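Local coordinates for CBS domain protein (Shewanella oneidensis, PDB 3LHH) that binds AMP through the paired CBS domains of a larger membrane protein of the CorC/HlyC-associated family, which may also bind flavin adenine dinucleotide, at residues Ser122-Gly125 against Met126-Leu129; Leu128-His131 against Phe132-Thr135; Val142-Glu145 against Tyr146-Lys150. One frame throughout, in Å; residues are numbered along the deposited sequence. Where two conformers were deposited one is given.

Contact 1. Residues Ser122-Gly125 against Met126-Leu129; sequences SLSG and MELL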
loop_
_atom_site.group_PDB
_atom_site.type_symbol
_atom_site.label_atom_id
_atom_site.label_comp_id
_atom_site.label_asym_id
_atom_site.label_seq_id
_atom_site.Cartn_x
_atom_site.Cartn_y
_atom_site.Cartn_z
ATOM N N SER A 122 -17.178 -1.822 -3.499
ATOM C CA SER A 122 -18.528 -2.270 -3.164
ATOM C C SER A 122 -18.535 -3.290 -2.007
ATOM O O SER A 122 -19.582 -3.826 -1.630
ATOM C CB SER A 122 -19.201 -2.872 -4.403
ATOM O OG SER A 122 -18.723 -4.186 -4.654
ATOM N N LEU A 123 -17.361 -3.558 -1.454
ATOM C CA LEU A 123 -17.245 -4.485 -0.346
ATOM C C LEU A 123 -17.874 -3.875 0.906
ATOM O O LEU A 123 -17.787 -2.677 1.126
ATOM C CB LEU A 123 -15.776 -4.807 -0.110
ATOM C CG LEU A 123 -15.369 -6.262 -0.309
ATOM C CD1 LEU A 123 -15.937 -6.829 -1.602
ATOM C CD2 LEU A 123 -13.855 -6.393 -0.262
ATOM N N SER A 124 -18.544 -4.689 1.707
ATOM C CA SER A 124 -19.058 -4.220 2.987
ATOM C C SER A 124 -17.920 -4.217 4.005
ATOM O O SER A 124 -16.855 -4.776 3.749
ATOM C CB SER A 124 -20.177 -5.137 3.482
ATOM O OG SER A 124 -19.638 -6.310 4.073
ATOM N N GLY A 125 -18.144 -3.595 5.156
ATOM C CA GLY A 125 -17.157 -3.613 6.224
ATOM C C GLY A 125 -16.746 -5.010 6.683
ATOM O O GLY A 125 -15.556 -5.288 6.881
HETATM N N MSE A 126 -17.727 -5.890 6.855
HETATM C CA MSE A 126 -17.455 -7.258 7.284
HETATM C C MSE A 126 -16.638 -7.961 6.213
HETATM O O MSE A 126 -15.607 -8.566 6.495
HETATM C CB MSE A 126 -18.758 -8.039 7.536
HETATM C CG MSE A 126 -19.052 -8.358 8.993
HETATM SE SE MSE A 126 -17.719 -9.457 9.941
HETATM C CE MSE A 126 -18.193 -11.231 9.267
ATOM N N GLU A 127 -17.116 -7.876 4.979
ATOM C CA GLU A 127 -16.448 -8.498 3.842
ATOM C C GLU A 127 -14.995 -8.044 3.732
ATOM O O GLU A 127 -14.104 -8.835 3.445
ATOM C CB GLU A 127 -17.212 -8.183 2.555
ATOM C CG GLU A 127 -18.647 -8.687 2.574
ATOM C CD GLU A 127 -19.467 -8.183 1.402
ATOM O OE1 GLU A 127 -20.160 -9.001 0.762
ATOM O OE2 GLU A 127 -19.417 -6.967 1.121
ATOM N N LEU A 128 -14.752 -6.767 3.973
ATOM C CA LEU A 128 -13.385 -6.247 3.932
ATOM C C LEU A 128 -12.555 -6.844 5.083
ATOM O O LEU A 128 -11.439 -7.333 4.880
ATOM C CB LEU A 128 -13.400 -4.726 4.040
ATOM C CG LEU A 128 -12.045 -4.043 3.887
ATOM C CD1 LEU A 128 -11.440 -4.362 2.519
ATOM C CD2 LEU A 128 -12.201 -2.558 4.065
ATOM N N LEU A 129 -13.116 -6.793 6.289
ATOM C CA LEU A 129 -12.510 -7.411 7.462
ATOM C C LEU A 129 -12.102 -8.866 7.210
ATOM O O LEU A 129 -10.970 -9.270 7.501
ATOM C CB LEU A 129 -13.499 -7.384 8.615
ATOM C CG LEU A 129 -13.144 -6.542 9.823
ATOM C CD1 LEU A 129 -13.074 -5.092 9.414
ATOM C CD2 LEU A 129 -14.195 -6.739 10.871
#

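Contact 2. Residues Leu128-His131 against Phe132-Thr135; sequences LLEH and FRTT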
loop_
_atom_site.group_PDB
_atom_site.type_symbol
_atom_site.label_atom_id
_atom_site.label_comp_id
_atom_site.label_asym_id
_atom_site.label_seq_id
_atom_site.Cartn_x
_atom_site.Cartn_y
_atom_site.Cartn_z
ATOM N N LEU A 128 -14.752 -6.767 3.973
ATOM C CA LEU A 128 -13.385 -6.247 3.932
ATOM C C LEU A 128 -12.555 -6.844 5.083
ATOM O O LEU A 128 -11.439 -7.333 4.880
ATOM C CB LEU A 128 -13.400 -4.726 4.040
ATOM C CG LEU A 128 -12.045 -4.043 3.887
ATOM C CD1 LEU A 128 -11.440 -4.362 2.519
ATOM C CD2 LEU A 128 -12.201 -2.558 4.065
ATOM N N LEU A 129 -13.116 -6.793 6.289
ATOM C CA LEU A 129 -12.510 -7.411 7.462
ATOM C C LEU A 129 -12.102 -8.866 7.210
ATOM O O LEU A 129 -10.970 -9.270 7.501
ATOM C CB LEU A 129 -13.499 -7.384 8.615
ATOM C CG LEU A 129 -13.144 -6.542 9.823
ATOM C CD1 LEU A 129 -13.074 -5.092 9.414
ATOM C CD2 LEU A 129 -14.195 -6.739 10.871
ATOM N N GLU A 130 -13.033 -9.660 6.694
ATOM C CA GLU A 130 -12.743 -11.056 6.396
ATOM C C GLU A 130 -11.665 -11.223 5.335
ATOM O O GLU A 130 -10.859 -12.151 5.423
ATOM C CB GLU A 130 -14.003 -11.817 5.971
ATOM C CG GLU A 130 -14.578 -12.639 7.107
ATOM C CD GLU A 130 -13.486 -13.352 7.922
ATOM O OE1 GLU A 130 -12.672 -14.111 7.326
ATOM O OE2 GLU A 130 -13.447 -13.149 9.157
ATOM N N HIS A 131 -11.654 -10.334 4.336
ATOM C CA HIS A 131 -10.594 -10.356 3.326
ATOM C C HIS A 131 -9.223 -10.160 4.000
ATOM O O HIS A 131 -8.268 -10.872 3.685
ATOM C CB HIS A 131 -10.824 -9.312 2.219
ATOM C CG HIS A 131 -9.735 -9.282 1.185
ATOM N ND1 HIS A 131 -8.578 -8.547 1.339
ATOM C CD2 HIS A 131 -9.610 -9.932 0.004
ATOM C CE1 HIS A 131 -7.796 -8.730 0.291
ATOM N NE2 HIS A 131 -8.397 -9.570 -0.531
ATOM N N PHE A 132 -9.133 -9.224 4.947
ATOM C CA PHE A 132 -7.873 -9.011 5.678
ATOM C C PHE A 132 -7.449 -10.253 6.476
ATOM O O PHE A 132 -6.293 -10.689 6.432
ATOM C CB PHE A 132 -7.982 -7.819 6.645
ATOM C CG PHE A 132 -7.656 -6.478 6.022
ATOM C CD1 PHE A 132 -8.657 -5.548 5.762
ATOM C CD2 PHE A 132 -6.351 -6.147 5.707
ATOM C CE1 PHE A 132 -8.352 -4.307 5.193
ATOM C CE2 PHE A 132 -6.038 -4.909 5.151
ATOM C CZ PHE A 132 -7.043 -3.993 4.899
ATOM N N ARG A 133 -8.382 -10.803 7.233
ATOM C CA ARG A 133 -8.087 -11.970 8.051
ATOM C C ARG A 133 -7.645 -13.170 7.196
ATOM O O ARG A 133 -6.627 -13.803 7.472
ATOM C CB ARG A 133 -9.311 -12.309 8.903
ATOM C CG ARG A 133 -9.758 -11.107 9.768
ATOM C CD ARG A 133 -10.760 -11.519 10.828
ATOM N NE ARG A 133 -10.164 -12.531 11.686
ATOM C CZ ARG A 133 -10.616 -13.767 11.818
ATOM N NH1 ARG A 133 -11.702 -14.152 11.167
ATOM N NH2 ARG A 133 -9.976 -14.622 12.609
ATOM N N THR A 134 -8.406 -13.462 6.150
ATOM C CA THR A 134 -8.087 -14.546 5.219
ATOM C C THR A 134 -6.707 -14.405 4.570
ATOM O O THR A 134 -5.941 -15.365 4.496
ATOM C CB THR A 134 -9.119 -14.593 4.074
ATOM O OG1 THR A 134 -10.421 -14.835 4.614
ATOM C CG2 THR A 134 -8.766 -15.680 3.082
ATOM N N THR A 135 -6.404 -13.211 4.071
ATOM C CA THR A 135 -5.186 -13.018 3.293
ATOM C C THR A 135 -3.984 -12.762 4.192
ATOM O O THR A 135 -2.852 -13.050 3.820
ATOM C CB THR A 135 -5.315 -11.854 2.274
ATOM O OG1 THR A 135 -5.640 -10.646 2.964
ATOM C CG2 THR A 135 -6.408 -12.152 1.248
#

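Contact 3. Residues Val142-Glu145 against Tyr146-Lys150; sequences VVDE and YGDLK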
loop_
_atom_site.group_PDB
_atom_site.type_symbol
_atom_site.label_atom_id
_atom_site.label_comp_id
_atom_site.label_asym_id
_atom_site.label_seq_id
_atom_site.Cartn_x
_atom_site.Cartn_y
_atom_site.Cartn_z
ATOM N N VAL A 142 -8.142 -0.421 -3.177
ATOM C CA VAL A 142 -9.554 -0.354 -3.484
ATOM C C VAL A 142 -9.792 0.328 -4.833
ATOM O O VAL A 142 -9.254 1.406 -5.089
ATOM C CB VAL A 142 -10.291 0.417 -2.387
ATOM C CG1 VAL A 142 -11.786 0.450 -2.677
ATOM C CG2 VAL A 142 -10.013 -0.220 -1.021
ATOM N N VAL A 143 -10.589 -0.308 -5.691
ATOM C CA VAL A 143 -10.905 0.245 -7.011
ATOM C C VAL A 143 -12.401 0.513 -7.137
ATOM O O VAL A 143 -13.202 -0.120 -6.449
ATOM C CB VAL A 143 -10.489 -0.711 -8.160
ATOM C CG1 VAL A 143 -9.024 -1.096 -8.019
ATOM C CG2 VAL A 143 -11.378 -1.963 -8.162
ATOM N N ASP A 144 -12.775 1.449 -8.010
ATOM C CA ASP A 144 -14.190 1.691 -8.308
ATOM C C ASP A 144 -14.680 0.777 -9.431
ATOM O O ASP A 144 -13.992 -0.169 -9.823
ATOM C CB ASP A 144 -14.475 3.175 -8.616
ATOM C CG ASP A 144 -13.696 3.702 -9.832
ATOM O OD1 ASP A 144 -13.295 2.901 -10.712
ATOM O OD2 ASP A 144 -13.495 4.937 -9.904
ATOM N N GLU A 145 -15.873 1.060 -9.946
ATOM C CA GLU A 145 -16.481 0.216 -10.974
ATOM C C GLU A 145 -15.763 0.285 -12.331
ATOM O O GLU A 145 -15.905 -0.622 -13.144
ATOM C CB GLU A 145 -17.975 0.529 -11.130
ATOM C CG GLU A 145 -18.550 1.402 -10.024
ATOM C CD GLU A 145 -18.022 2.827 -10.083
ATOM O OE1 GLU A 145 -17.596 3.345 -9.027
ATOM O OE2 GLU A 145 -18.017 3.422 -11.188
ATOM N N TYR A 146 -14.993 1.348 -12.570
ATOM C CA TYR A 146 -14.190 1.444 -13.791
ATOM C C TYR A 146 -12.883 0.670 -13.686
ATOM O O TYR A 146 -12.104 0.631 -14.637
ATOM C CB TYR A 146 -13.859 2.905 -14.139
ATOM C CG TYR A 146 -15.038 3.729 -14.602
ATOM C CD1 TYR A 146 -15.633 4.665 -13.759
ATOM C CD2 TYR A 146 -15.567 3.562 -15.881
ATOM C CE1 TYR A 146 -16.723 5.417 -14.182
ATOM C CE2 TYR A 146 -16.652 4.309 -16.314
ATOM C CZ TYR A 146 -17.227 5.233 -15.461
ATOM O OH TYR A 146 -18.300 5.974 -15.896
ATOM N N GLY A 147 -12.628 0.077 -12.523
ATOM C CA GLY A 147 -11.344 -0.553 -12.260
ATOM C C GLY A 147 -10.274 0.453 -11.864
ATOM O O GLY A 147 -9.090 0.128 -11.768
ATOM N N ASP A 148 -10.679 1.691 -11.629
ATOM C CA ASP A 148 -9.698 2.715 -11.272
ATOM C C ASP A 148 -9.421 2.717 -9.760
ATOM O O ASP A 148 -10.322 2.522 -8.948
ATOM C CB ASP A 148 -10.159 4.102 -11.718
ATOM C CG ASP A 148 -10.266 4.247 -13.238
ATOM O OD1 ASP A 148 -11.262 4.860 -13.658
ATOM O OD2 ASP A 148 -9.365 3.801 -14.001
ATOM N N LEU A 149 -8.168 2.942 -9.387
ATOM C CA LEU A 149 -7.788 2.994 -7.988
ATOM C C LEU A 149 -8.427 4.181 -7.266
ATOM O O LEU A 149 -8.324 5.313 -7.720
ATOM C CB LEU A 149 -6.276 3.077 -7.873
ATOM C CG LEU A 149 -5.779 3.081 -6.438
ATOM C CD1 LEU A 149 -5.612 1.645 -5.985
ATOM C CD2 LEU A 149 -4.478 3.815 -6.373
ATOM N N LYS A 150 -9.075 3.913 -6.138
ATOM C CA LYS A 150 -9.735 4.949 -5.334
ATOM C C LYS A 150 -8.948 5.266 -4.064
ATOM O O LYS A 150 -9.131 6.314 -3.456
ATOM C CB LYS A 150 -11.147 4.489 -4.919
ATOM C CG LYS A 150 -12.229 4.766 -5.936
ATOM C CD LYS A 150 -12.417 6.270 -6.139
ATOM C CE LYS A 150 -12.454 6.647 -7.629
ATOM N NZ LYS A 150 -11.550 7.810 -7.976
HETATM O O HOH W 1 -12.807 6.472 -12.199
#

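Contact 1. Residues Ser122-Gly125 against Met126-Leu129
Ser124 and Glu127 meet where the chain winds into helix 125-135, whose first turns are closed by Leu128 N on Ser124 O and Leu129 N on Gly125 O, each bond 2.9 Å long. Ser124 takes the N-cap. With chi1 at 80°, its OG is tucked between the backbone N and the carbonyl carbon of its own residue, and from there it receives the N-H of Glu127 almost head on: Glu127 N to Ser124 OG is 3.1 Å, with 168° at the hydrogen. Glu127 returns the favour. Its CG stands beside the backbone N, anti to the carbonyl carbon (chi1 -60°), and the chain, extended from there, runs alongside Ser124. The anti lone pair of OE2 takes the Ser124 N-H; the 2.5 Å between Ser124 N and Glu127 OE2 is suspiciously short and belongs to one of two conformers, so its length is doubtful. Leu123 CG rests 3.9 Å from Glu127 CB. Leu123 CD2 reaches Leu128 CD1 at 4.2 Å, and Leu128 in turn packs on Met158 of helix 155-163. With an alanine at Ser124, Glu127 N would probably lose its side-chain acceptor, and half the box with it. This reciprocal pairing is a capping box, here starting the helix of a beta-alpha-beta unit in the second CBS domain.

Contact 2. Residues Leu128-His131 against Phe132-Thr135
Glu130 and Thr134 meet one turn apart on helix 125-135, and the carbonyl of Glu130 is gripped twice. Thr134 N supplies the regular helical bond, and Thr134 OG1 adds a second at 2.8 Å from Glu130 O; the two donors arrive on opposite faces of the carbonyl plane, the hydroxyl well above it. The next rung repeats the pattern: Thr135 OG1 lies 2.7 Å from His131 O while Thr135 N reaches the same oxygen from the other face. Thr135 OG1 also accepts from Ser137 N just beyond the helix, so this hydroxyl is used in both directions. Earlier in the turn, ordinary i to i+4 backbone bonds of 3.0 Å satisfy Phe132 N on Leu128 O and Arg133 N on Leu129 O.

The charged pair is Glu130 and Arg133. Glu130 OE2 offers its syn lone pair to Arg133 NH1 at 2.8 Å, lying nearly in the guanidinium plane at its edge, although the carboxylate and guanidinium planes are 76° apart. The arginine bends at chi3 (59°), which brings NH1 round to the acid.

This helix is the crossover of the beta-alpha-beta unit formed with strands 117-120 and 139-143 of the second CBS domain. Phe132 and Leu128 run side by side in the same direction, Leu128 CG 3.9 Å from Phe132 CE1, and form an apolar patch facing Met158 of helix 155-163 and Val153. The Phe132 side chain stands about 9 Å from the bound AMP.

His131 has CG anti to the backbone N (chi1 178°), sending its ring against Asn117, Val119 and Val140. Thr135 CG2 covers one face of that imidazole in a CH-pi contact, 3.9 Å from the ring centroid and offset toward the rim. His131 ND1 is buried here and finds no partner anywhere in the model.

Contact 3. Residues Val142-Glu145 against Tyr146-Lys150
The segments 142-145 and 146-150 are the two arms of a tight beta hairpin, joining strands 139-143 and 149-154 in the sheet of the second CBS domain. The connection is a type I turn from Asp144 to Gly147 with a G1 beta bulge: Gly147 N bonds to Asp144 O, and Asp144 N bonds to Asp148 O at 2.8 Å. Gly147 sits at phi 80° and psi 9°, where a CB would jam against the carbonyl O of Tyr146. Below the turn, Val143 and Leu149 form an antiparallel non-hydrogen-bonded pair, and the next rung is the nearly straight bond of 2.7 Å from Lys150 N to Val142 O.

Asp144 organises the loop with its side chain. CG stands between the backbone N and the carbonyl carbon (chi1 60°), which leans the carboxylate over the turn. OD1 there accepts Tyr146 N, making an Asx turn, and also Asp148 N, each at 3.0 Å and from opposite faces of the carboxylate plane. Lys150 folds across Asp144, laying CG 3.8 Å from Asp144 CB, but its NZ is a long 4.0 Å from Asp144 OD2. Asp148 runs beside Asp144 in the same direction, and the proximity of the two acids is probably eased by a water, which donates to Asp144 OD2 at 2.8 Å and to Asp148 OD1 at 2.7 Å.

How the contacts relate
Coming off strand 117-120, the chain passes through contact 1, which closes the entry into helix 125-135. Contact 2 continues directly along the same helix, sharing Leu128 and Leu129 with it, and runs to the helix end. From there strand 139-143 leads to contact 3, which closes the hairpin with strand 149-154. None encloses or crosses another: contacts 1 and 2 overlap in sequence, and contact 3 follows in series. Contact 3 touches neither of the others, its nearest atoms about 5 Å from contact 1. Contacts 1 and 2 mark the start and body of the helix of one beta-alpha-beta unit, against which helix 155-163 packs, and contact 3 joins its last strand, 139-143, to the neighbouring strand 149-154.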